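PDB 4Z8N: reticulocyte-binding protein 2a, which probably binds a receptor on the red-cell surface during Plasmodium vivax invasion, the piece here being its erythrocyte-binding domain. Local coordinates for residues 22-35 and 48-60. Numbering follows the deposited sequence.
Sequences YPFYVQMNYFAEIK and YDEAYNQSVNPLM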
ATOM      1  N   TYR A  22      -6.655   4.666   5.261  1.00 38.36           N
ATOM      2  CA  TYR A  22      -6.383   4.349   6.661  1.00 41.35           C
ATOM      3  C   TYR A  22      -5.658   3.010   6.783  1.00 37.74           C
ATOM      4  O   TYR A  22      -6.015   2.056   6.098  1.00 35.22           O
ATOM      5  CB  TYR A  22      -7.701   4.326   7.444  1.00 40.05           C
ATOM      6  CG  TYR A  22      -7.565   4.125   8.936  1.00 43.20           C
ATOM      7  CD1 TYR A  22      -7.472   2.849   9.481  1.00 43.41           C
ATOM      8  CD2 TYR A  22      -7.555   5.210   9.804  1.00 42.65           C
ATOM      9  CE1 TYR A  22      -7.355   2.661  10.843  1.00 45.11           C
ATOM     10  CE2 TYR A  22      -7.443   5.030  11.168  1.00 46.38           C
ATOM     11  CZ  TYR A  22      -7.341   3.753  11.683  1.00 47.70           C
ATOM     12  OH  TYR A  22      -7.228   3.570  13.041  1.00 53.38           O
ATOM     13  N   PRO A  23      -4.638   2.925   7.655  1.00 36.51           N
ATOM     14  CA  PRO A  23      -4.128   3.950   8.572  1.00 39.05           C
ATOM     15  C   PRO A  23      -2.965   4.783   8.019  1.00 38.04           C
ATOM     16  O   PRO A  23      -2.191   5.320   8.812  1.00 36.52           O
ATOM     17  CB  PRO A  23      -3.658   3.120   9.762  1.00 40.81           C
ATOM     18  CG  PRO A  23      -3.125   1.879   9.120  1.00 35.43           C
ATOM     19  CD  PRO A  23      -3.989   1.624   7.897  1.00 35.86           C
ATOM     20  N   PHE A  24      -2.837   4.851   6.695  1.00 36.94           N
ATOM     21  CA  PHE A  24      -1.922   5.776   6.010  1.00 34.52           C
ATOM     22  C   PHE A  24      -0.425   5.494   6.209  1.00 34.08           C
ATOM     23  O   PHE A  24       0.327   5.435   5.235  1.00 35.75           O
ATOM     24  CB  PHE A  24      -2.233   7.217   6.429  1.00 30.67           C
ATOM     25  CG  PHE A  24      -3.697   7.555   6.373  1.00 32.21           C
ATOM     26  CD1 PHE A  24      -4.346   7.685   5.155  1.00 33.23           C
ATOM     27  CD2 PHE A  24      -4.429   7.730   7.538  1.00 36.37           C
ATOM     28  CE1 PHE A  24      -5.694   7.988   5.100  1.00 33.53           C
ATOM     29  CE2 PHE A  24      -5.777   8.033   7.491  1.00 37.91           C
ATOM     30  CZ  PHE A  24      -6.411   8.162   6.270  1.00 31.99           C
ATOM     31  N   TYR A  25       0.013   5.338   7.453  1.00 33.99           N
ATOM     32  CA  TYR A  25       1.417   5.028   7.737  1.00 35.21           C
ATOM     33  C   TYR A  25       1.534   3.701   8.469  1.00 34.11           C
ATOM     34  O   TYR A  25       0.695   3.377   9.308  1.00 35.72           O
ATOM     35  CB  TYR A  25       2.070   6.134   8.570  1.00 37.24           C
ATOM     36  CG  TYR A  25       2.371   7.406   7.809  1.00 39.44           C
ATOM     37  CD1 TYR A  25       1.359   8.300   7.483  1.00 39.91           C
ATOM     38  CD2 TYR A  25       3.672   7.722   7.436  1.00 40.70           C
ATOM     39  CE1 TYR A  25       1.631   9.466   6.794  1.00 39.16           C
ATOM     40  CE2 TYR A  25       3.956   8.887   6.747  1.00 42.26           C
ATOM     41  CZ  TYR A  25       2.931   9.755   6.430  1.00 44.10           C
ATOM     42  OH  TYR A  25       3.206  10.915   5.744  1.00 46.87           O
ATOM     43  N   VAL A  26       2.582   2.943   8.166  1.00 32.55           N
ATOM     44  CA  VAL A  26       2.734   1.611   8.744  1.00 34.32           C
ATOM     45  C   VAL A  26       3.017   1.679  10.249  1.00 36.51           C
ATOM     46  O   VAL A  26       2.647   0.771  10.990  1.00 40.58           O
ATOM     47  CB  VAL A  26       3.851   0.808   8.028  1.00 35.99           C
ATOM     48  CG1 VAL A  26       5.218   1.444   8.257  1.00 33.47           C
ATOM     49  CG2 VAL A  26       3.843  -0.647   8.477  1.00 33.89           C
ATOM     50  N   GLN A  27       3.649   2.762  10.698  1.00 36.12           N
ATOM     51  CA  GLN A  27       3.918   2.963  12.123  1.00 33.66           C
ATOM     52  C   GLN A  27       2.622   2.972  12.934  1.00 36.31           C
ATOM     53  O   GLN A  27       2.581   2.477  14.061  1.00 37.49           O
ATOM     54  CB  GLN A  27       4.681   4.272  12.357  1.00 34.92           C
ATOM     55  CG  GLN A  27       6.091   4.315  11.769  1.00 37.04           C
ATOM     56  CD  GLN A  27       6.143   4.988  10.406  1.00 41.10           C
ATOM     57  OE1 GLN A  27       5.349   4.680   9.515  1.00 41.26           O
ATOM     58  NE2 GLN A  27       7.082   5.913  10.240  1.00 40.79           N
ATOM     59  N   MET A  28       1.570   3.540  12.353  1.00 36.29           N
ATOM     60  CA  MET A  28       0.279   3.639  13.024  1.00 36.02           C
ATOM     61  C   MET A  28      -0.319   2.255  13.200  1.00 41.90           C
ATOM     62  O   MET A  28      -0.960   1.963  14.208  1.00 44.21           O
ATOM     63  CB  MET A  28      -0.675   4.543  12.238  1.00 37.22           C
ATOM     64  CG  MET A  28      -0.116   5.935  11.962  1.00 38.20           C
ATOM     65  SD  MET A  28       0.202   6.890  13.462  1.00 50.89           S
ATOM     66  CE  MET A  28      -1.450   7.412  13.895  1.00 44.83           C
ATOM     67  N   ASN A  29      -0.102   1.406  12.202  1.00 41.80           N
ATOM     68  CA  ASN A  29      -0.511   0.015  12.278  1.00 42.70           C
ATOM     69  C   ASN A  29       0.257  -0.696  13.386  1.00 39.69           C
ATOM     70  O   ASN A  29      -0.301  -1.490  14.141  1.00 41.20           O
ATOM     71  CB  ASN A  29      -0.279  -0.681  10.937  1.00 49.35           C
ATOM     72  CG  ASN A  29      -1.170  -1.888  10.748  1.00 53.92           C
ATOM     73  OD1 ASN A  29      -1.089  -2.859  11.499  1.00 63.37           O
ATOM     74  ND2 ASN A  29      -2.020  -1.841   9.730  1.00 52.62           N
ATOM     75  N   TYR A  30       1.545  -0.388  13.476  1.00 34.19           N
ATOM     76  CA  TYR A  30       2.417  -0.964  14.490  1.00 36.58           C
ATOM     77  C   TYR A  30       1.973  -0.579  15.904  1.00 38.25           C
ATOM     78  O   TYR A  30       1.941  -1.420  16.804  1.00 37.31           O
ATOM     79  CB  TYR A  30       3.864  -0.525  14.243  1.00 34.16           C
ATOM     80  CG  TYR A  30       4.821  -0.858  15.364  1.00 37.27           C
ATOM     81  CD1 TYR A  30       5.328  -2.143  15.512  1.00 36.30           C
ATOM     82  CD2 TYR A  30       5.229   0.116  16.267  1.00 43.00           C
ATOM     83  CE1 TYR A  30       6.203  -2.452  16.532  1.00 42.61           C
ATOM     84  CE2 TYR A  30       6.108  -0.184  17.294  1.00 46.62           C
ATOM     85  CZ  TYR A  30       6.589  -1.469  17.420  1.00 46.67           C
ATOM     86  OH  TYR A  30       7.462  -1.778  18.433  1.00 48.51           O
ATOM     87  N   PHE A  31       1.622   0.690  16.095  1.00 34.31           N
ATOM     88  CA  PHE A  31       1.203   1.172  17.407  1.00 41.43           C
ATOM     89  C   PHE A  31      -0.093   0.502  17.855  1.00 42.31           C
ATOM     90  O   PHE A  31      -0.308   0.282  19.049  1.00 43.08           O
ATOM     91  CB  PHE A  31       1.037   2.694  17.391  1.00 40.21           C
ATOM     92  CG  PHE A  31       2.317   3.440  17.141  1.00 40.65           C
ATOM     93  CD1 PHE A  31       3.528   2.939  17.591  1.00 43.32           C
ATOM     94  CD2 PHE A  31       2.310   4.639  16.444  1.00 41.18           C
ATOM     95  CE1 PHE A  31       4.711   3.623  17.361  1.00 42.45           C
ATOM     96  CE2 PHE A  31       3.490   5.328  16.208  1.00 43.09           C
ATOM     97  CZ  PHE A  31       4.692   4.818  16.668  1.00 43.62           C
ATOM     98  N   ALA A  32      -0.952   0.176  16.894  1.00 37.78           N
ATOM     99  CA  ALA A  32      -2.196  -0.526  17.187  1.00 40.12           C
ATOM    100  C   ALA A  32      -1.917  -1.964  17.610  1.00 41.69           C
ATOM    101  O   ALA A  32      -2.600  -2.506  18.476  1.00 43.93           O
ATOM    102  CB  ALA A  32      -3.125  -0.497  15.978  1.00 40.44           C
ATOM    103  N   GLU A  33      -0.903  -2.572  16.999  1.00 40.61           N
ATOM    104  CA  GLU A  33      -0.518  -3.944  17.325  1.00 42.01           C
ATOM    105  C   GLU A  33       0.047  -4.056  18.735  1.00 44.03           C
ATOM    106  O   GLU A  33      -0.288  -4.984  19.471  1.00 43.59           O
ATOM    107  CB  GLU A  33       0.506  -4.473  16.316  1.00 38.98           C
ATOM    108  CG  GLU A  33      -0.079  -4.741  14.944  1.00 41.37           C
ATOM    109  CD  GLU A  33      -1.210  -5.750  14.987  1.00 45.28           C
ATOM    110  OE1 GLU A  33      -1.098  -6.738  15.745  1.00 47.62           O
ATOM    111  OE2 GLU A  33      -2.215  -5.549  14.275  1.00 43.72           O
ATOM    112  N   ILE A  34       0.906  -3.110  19.103  1.00 43.11           N
ATOM    113  CA  ILE A  34       1.490  -3.076  20.440  1.00 46.06           C
ATOM    114  C   ILE A  34       0.398  -2.958  21.499  1.00 49.48           C
ATOM    115  O   ILE A  34       0.497  -3.547  22.579  1.00 47.34           O
ATOM    116  CB  ILE A  34       2.488  -1.907  20.589  1.00 45.65           C
ATOM    117  CG1 ILE A  34       3.712  -2.138  19.704  1.00 48.42           C
ATOM    118  CG2 ILE A  34       2.938  -1.750  22.035  1.00 47.13           C
ATOM    119  CD1 ILE A  34       4.505  -3.370  20.081  1.00 46.48           C
ATOM    120  N   LYS A  35      -0.658  -2.221  21.166  1.00 50.78           N
ATOM    121  CA  LYS A  35      -1.744  -1.949  22.102  1.00 52.52           C
ATOM    122  C   LYS A  35      -2.332  -3.214  22.723  1.00 53.49           C
ATOM    123  O   LYS A  35      -2.533  -3.268  23.934  1.00 53.91           O
ATOM    124  CB  LYS A  35      -2.850  -1.148  21.413  1.00 54.23           C
ATOM    125  CG  LYS A  35      -4.019  -0.809  22.319  1.00 57.21           C
ATOM    126  CD  LYS A  35      -5.029   0.077  21.609  1.00 61.05           C
ATOM    127  CE  LYS A  35      -4.725   1.548  21.832  1.00 63.52           C
ATOM    128  NZ  LYS A  35      -5.376   2.060  23.074  1.00 68.86           N
ATOM    129  N   TYR A  48       0.363   2.564  28.432  1.00 54.11           N
ATOM    130  CA  TYR A  48       0.410   2.647  26.979  1.00 52.59           C
ATOM    131  C   TYR A  48      -0.891   3.208  26.421  1.00 54.84           C
ATOM    132  O   TYR A  48      -0.870   4.061  25.534  1.00 52.90           O
ATOM    133  CB  TYR A  48       0.696   1.282  26.354  1.00 53.40           C
ATOM    134  CG  TYR A  48       0.846   1.339  24.848  1.00 52.15           C
ATOM    135  CD1 TYR A  48       2.054   1.697  24.266  1.00 54.39           C
ATOM    136  CD2 TYR A  48      -0.223   1.046  24.009  1.00 52.29           C
ATOM    137  CE1 TYR A  48       2.198   1.757  22.889  1.00 54.45           C
ATOM    138  CE2 TYR A  48      -0.090   1.105  22.632  1.00 51.01           C
ATOM    139  CZ  TYR A  48       1.123   1.460  22.079  1.00 51.99           C
ATOM    140  OH  TYR A  48       1.263   1.519  20.712  1.00 49.31           O
ATOM    141  N   ASP A  49      -2.018   2.726  26.937  1.00 55.80           N
ATOM    142  CA  ASP A  49      -3.324   3.200  26.490  1.00 61.10           C
ATOM    143  C   ASP A  49      -3.458   4.700  26.719  1.00 62.00           C
ATOM    144  O   ASP A  49      -4.055   5.412  25.912  1.00 62.05           O
ATOM    145  CB  ASP A  49      -4.451   2.452  27.208  1.00 65.37           C
ATOM    146  CG  ASP A  49      -4.562   1.002  26.771  1.00 68.20           C
ATOM    147  OD1 ASP A  49      -4.094   0.675  25.660  1.00 62.06           O
ATOM    148  OD2 ASP A  49      -5.119   0.188  27.540  1.00 72.95           O
ATOM    149  N   GLU A  50      -2.882   5.172  27.819  1.00 62.13           N
ATOM    150  CA  GLU A  50      -2.903   6.589  28.157  1.00 66.71           C
ATOM    151  C   GLU A  50      -2.022   7.394  27.206  1.00 64.21           C
ATOM    152  O   GLU A  50      -2.420   8.456  26.727  1.00 69.84           O
ATOM    153  CB  GLU A  50      -2.449   6.796  29.604  1.00 72.44           C
ATOM    154  CG  GLU A  50      -2.513   8.237  30.080  1.00 80.24           C
ATOM    155  CD  GLU A  50      -2.063   8.393  31.520  1.00 89.67           C
ATOM    156  OE1 GLU A  50      -0.907   8.031  31.827  1.00 91.24           O
ATOM    157  OE2 GLU A  50      -2.865   8.876  32.349  1.00 93.17           O
ATOM    158  N   ALA A  51      -0.827   6.881  26.936  1.00 57.18           N
ATOM    159  CA  ALA A  51       0.112   7.546  26.038  1.00 56.17           C
ATOM    160  C   ALA A  51      -0.375   7.495  24.590  1.00 53.80           C
ATOM    161  O   ALA A  51      -0.183   8.445  23.828  1.00 54.14           O
ATOM    162  CB  ALA A  51       1.490   6.918  26.157  1.00 52.78           C
ATOM    163  N   TYR A  52      -1.002   6.383  24.220  1.00 52.11           N
ATOM    164  CA  TYR A  52      -1.575   6.213  22.886  1.00 54.74           C
ATOM    165  C   TYR A  52      -2.653   7.259  22.616  1.00 58.04           C
ATOM    166  O   TYR A  52      -2.703   7.847  21.536  1.00 55.74           O
ATOM    167  CB  TYR A  52      -2.158   4.803  22.734  1.00 54.29           C
ATOM    168  CG  TYR A  52      -2.624   4.453  21.335  1.00 54.92           C
ATOM    169  CD1 TYR A  52      -3.897   4.798  20.895  1.00 53.42           C
ATOM    170  CD2 TYR A  52      -1.794   3.759  20.461  1.00 54.12           C
ATOM    171  CE1 TYR A  52      -4.327   4.474  19.621  1.00 55.81           C
ATOM    172  CE2 TYR A  52      -2.216   3.428  19.183  1.00 53.06           C
ATOM    173  CZ  TYR A  52      -3.483   3.788  18.769  1.00 56.82           C
ATOM    174  OH  TYR A  52      -3.908   3.464  17.501  1.00 55.50           O
ATOM    175  N   ASN A  53      -3.514   7.480  23.605  1.00 59.58           N
ATOM    176  CA  ASN A  53      -4.616   8.422  23.465  1.00 66.10           C
ATOM    177  C   ASN A  53      -4.120   9.863  23.358  1.00 65.82           C
ATOM    178  O   ASN A  53      -4.703  10.680  22.644  1.00 65.41           O
ATOM    179  CB  ASN A  53      -5.584   8.280  24.644  1.00 74.31           C
ATOM    180  CG  ASN A  53      -6.975   8.803  24.329  1.00 83.51           C
ATOM    181  OD1 ASN A  53      -7.139   9.774  23.590  1.00 85.67           O
ATOM    182  ND2 ASN A  53      -7.987   8.154  24.891  1.00 87.26           N
ATOM    183  N   GLN A  54      -3.036  10.171  24.062  1.00 66.94           N
ATOM    184  CA  GLN A  54      -2.501  11.527  24.070  1.00 71.94           C
ATOM    185  C   GLN A  54      -1.707  11.853  22.804  1.00 68.90           C
ATOM    186  O   GLN A  54      -1.714  12.992  22.338  1.00 71.16           O
ATOM    187  CB  GLN A  54      -1.618  11.746  25.301  1.00 77.52           C
ATOM    188  CG  GLN A  54      -1.083  13.165  25.425  1.00 86.81           C
ATOM    189  CD  GLN A  54      -0.207  13.364  26.646  1.00 95.66           C
ATOM    190  OE1 GLN A  54       0.812  12.692  26.809  1.00 94.61           O
ATOM    191  NE2 GLN A  54      -0.598  14.295  27.509  1.00102.20           N
ATOM    192  N   SER A  55      -1.031  10.853  22.246  1.00 64.31           N
ATOM    193  CA  SER A  55      -0.113  11.088  21.133  1.00 62.22           C
ATOM    194  C   SER A  55      -0.621  10.567  19.789  1.00 60.86           C
ATOM    195  O   SER A  55      -0.693  11.312  18.810  1.00 59.54           O
ATOM    196  CB  SER A  55       1.247  10.456  21.435  1.00 61.03           C
ATOM    197  OG  SER A  55       1.840  11.037  22.582  1.00 64.60           O
ATOM    198  N   VAL A  56      -0.964   9.285  19.743  1.00 60.42           N
ATOM    199  CA  VAL A  56      -1.305   8.636  18.482  1.00 54.01           C
ATOM    200  C   VAL A  56      -2.639   9.116  17.907  1.00 57.42           C
ATOM    201  O   VAL A  56      -2.733   9.407  16.713  1.00 54.47           O
ATOM    202  CB  VAL A  56      -1.347   7.106  18.643  1.00 54.42           C
ATOM    203  CG1 VAL A  56      -1.728   6.441  17.330  1.00 53.86           C
ATOM    204  CG2 VAL A  56       0.000   6.594  19.123  1.00 51.43           C
ATOM    205  N   ASN A  57      -3.664   9.199  18.750  1.00 56.51           N
ATOM    206  CA  ASN A  57      -4.993   9.599  18.286  1.00 57.72           C
ATOM    207  C   ASN A  57      -5.067  11.022  17.713  1.00 57.51           C
ATOM    208  O   ASN A  57      -5.689  11.222  16.667  1.00 57.10           O
ATOM    209  CB  ASN A  57      -6.020   9.435  19.411  1.00 60.56           C
ATOM    210  CG  ASN A  57      -6.416   7.988  19.631  1.00 60.81           C
ATOM    211  OD1 ASN A  57      -6.418   7.185  18.697  1.00 61.23           O
ATOM    212  ND2 ASN A  57      -6.755   7.647  20.869  1.00 62.17           N
ATOM    213  N   PRO A  58      -4.447  12.018  18.381  1.00 57.35           N
ATOM    214  CA  PRO A  58      -4.451  13.338  17.738  1.00 58.79           C
ATOM    215  C   PRO A  58      -3.638  13.361  16.445  1.00 58.94           C
ATOM    216  O   PRO A  58      -3.982  14.094  15.517  1.00 60.66           O
ATOM    217  CB  PRO A  58      -3.814  14.248  18.793  1.00 59.25           C
ATOM    218  CG  PRO A  58      -4.021  13.541  20.082  1.00 62.03           C
ATOM    219  CD  PRO A  58      -3.901  12.088  19.749  1.00 58.81           C
ATOM    220  N   LEU A  59      -2.572  12.566  16.392  1.00 57.32           N
ATOM    221  CA  LEU A  59      -1.746  12.477  15.193  1.00 54.58           C
ATOM    222  C   LEU A  59      -2.536  11.890  14.029  1.00 49.12           C
ATOM    223  O   LEU A  59      -2.488  12.410  12.914  1.00 54.63           O
ATOM    224  CB  LEU A  59      -0.494  11.637  15.457  1.00 54.93           C
ATOM    225  CG  LEU A  59       0.402  11.370  14.242  1.00 54.97           C
ATOM    226  CD1 LEU A  59       0.905  12.671  13.635  1.00 58.01           C
ATOM    227  CD2 LEU A  59       1.565  10.469  14.615  1.00 54.53           C
ATOM    228  N   MET A  60      -3.263  10.808  14.295  1.00 41.52           N
ATOM    229  CA  MET A  60      -4.093  10.170  13.277  1.00 40.07           C
ATOM    230  C   MET A  60      -5.163  11.131  12.764  1.00 44.99           C
ATOM    231  O   MET A  60      -5.464  11.163  11.570  1.00 45.00           O
ATOM    232  CB  MET A  60      -4.749   8.899  13.828  1.00 37.66           C
ATOM    233  CG  MET A  60      -5.680   8.214  12.840  1.00 40.11           C
ATOM    234  SD  MET A  60      -4.810   7.631  11.364  1.00 48.15           S
ATOM    235  CE  MET A  60      -4.166   6.055  11.924  1.00 40.11           C
TER
HETATM  236  O   HOH W   1      -2.955   3.688  15.229  1.00 43.96           O
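Lys35 lies across the ring of Tyr52, its CE 3.5 Å from the ring centroid and almost directly above it, while CB of Val56 covers the opposite face. The lysine chain leaves the backbone extended and bends only at chi3 (-91°) and chi4, which lays CE on the ring and carries NZ past its centre, in an off-centre cation-pi contact, to Asp49. There NZ meets OD1 at 3.2 Å, from above the carboxylate plane; Lys45 forms a second salt bridge to the same oxygen. One turn before Tyr52, Tyr48 OH donates a 2.6 Å hydrogen bond to Phe31 O, in the carbonyl plane on a lone pair. Phe31 O thus takes two donors, this hydroxyl and the helical Lys35 N. The phenol is held by its hydroxyl bond and by Ile34 CG2 over one face. A water joins Tyr52 OH to Met28 O. Farther along, the contact becomes apolar: the Met28 and Met60 side chains run alongside one another, pointing opposite ways, with Met28 CE 3.6 Å from both Met60 CB and Val56 CG1. A turn about chi2 (63°) helps bring Met60 SD to the edge of Phe24 and obliquely to Tyr22, two Met-aromatic contacts. Phe129 of helix 119-136 packs edge-to-face on Phe31. The axes of 26-35 and 48-60 approach to 10.9 Å at 155°, as two arms of an antiparallel helical hairpin made by helices 26-37 and 42-69 within this largely alpha-helical erythrocyte-binding domain.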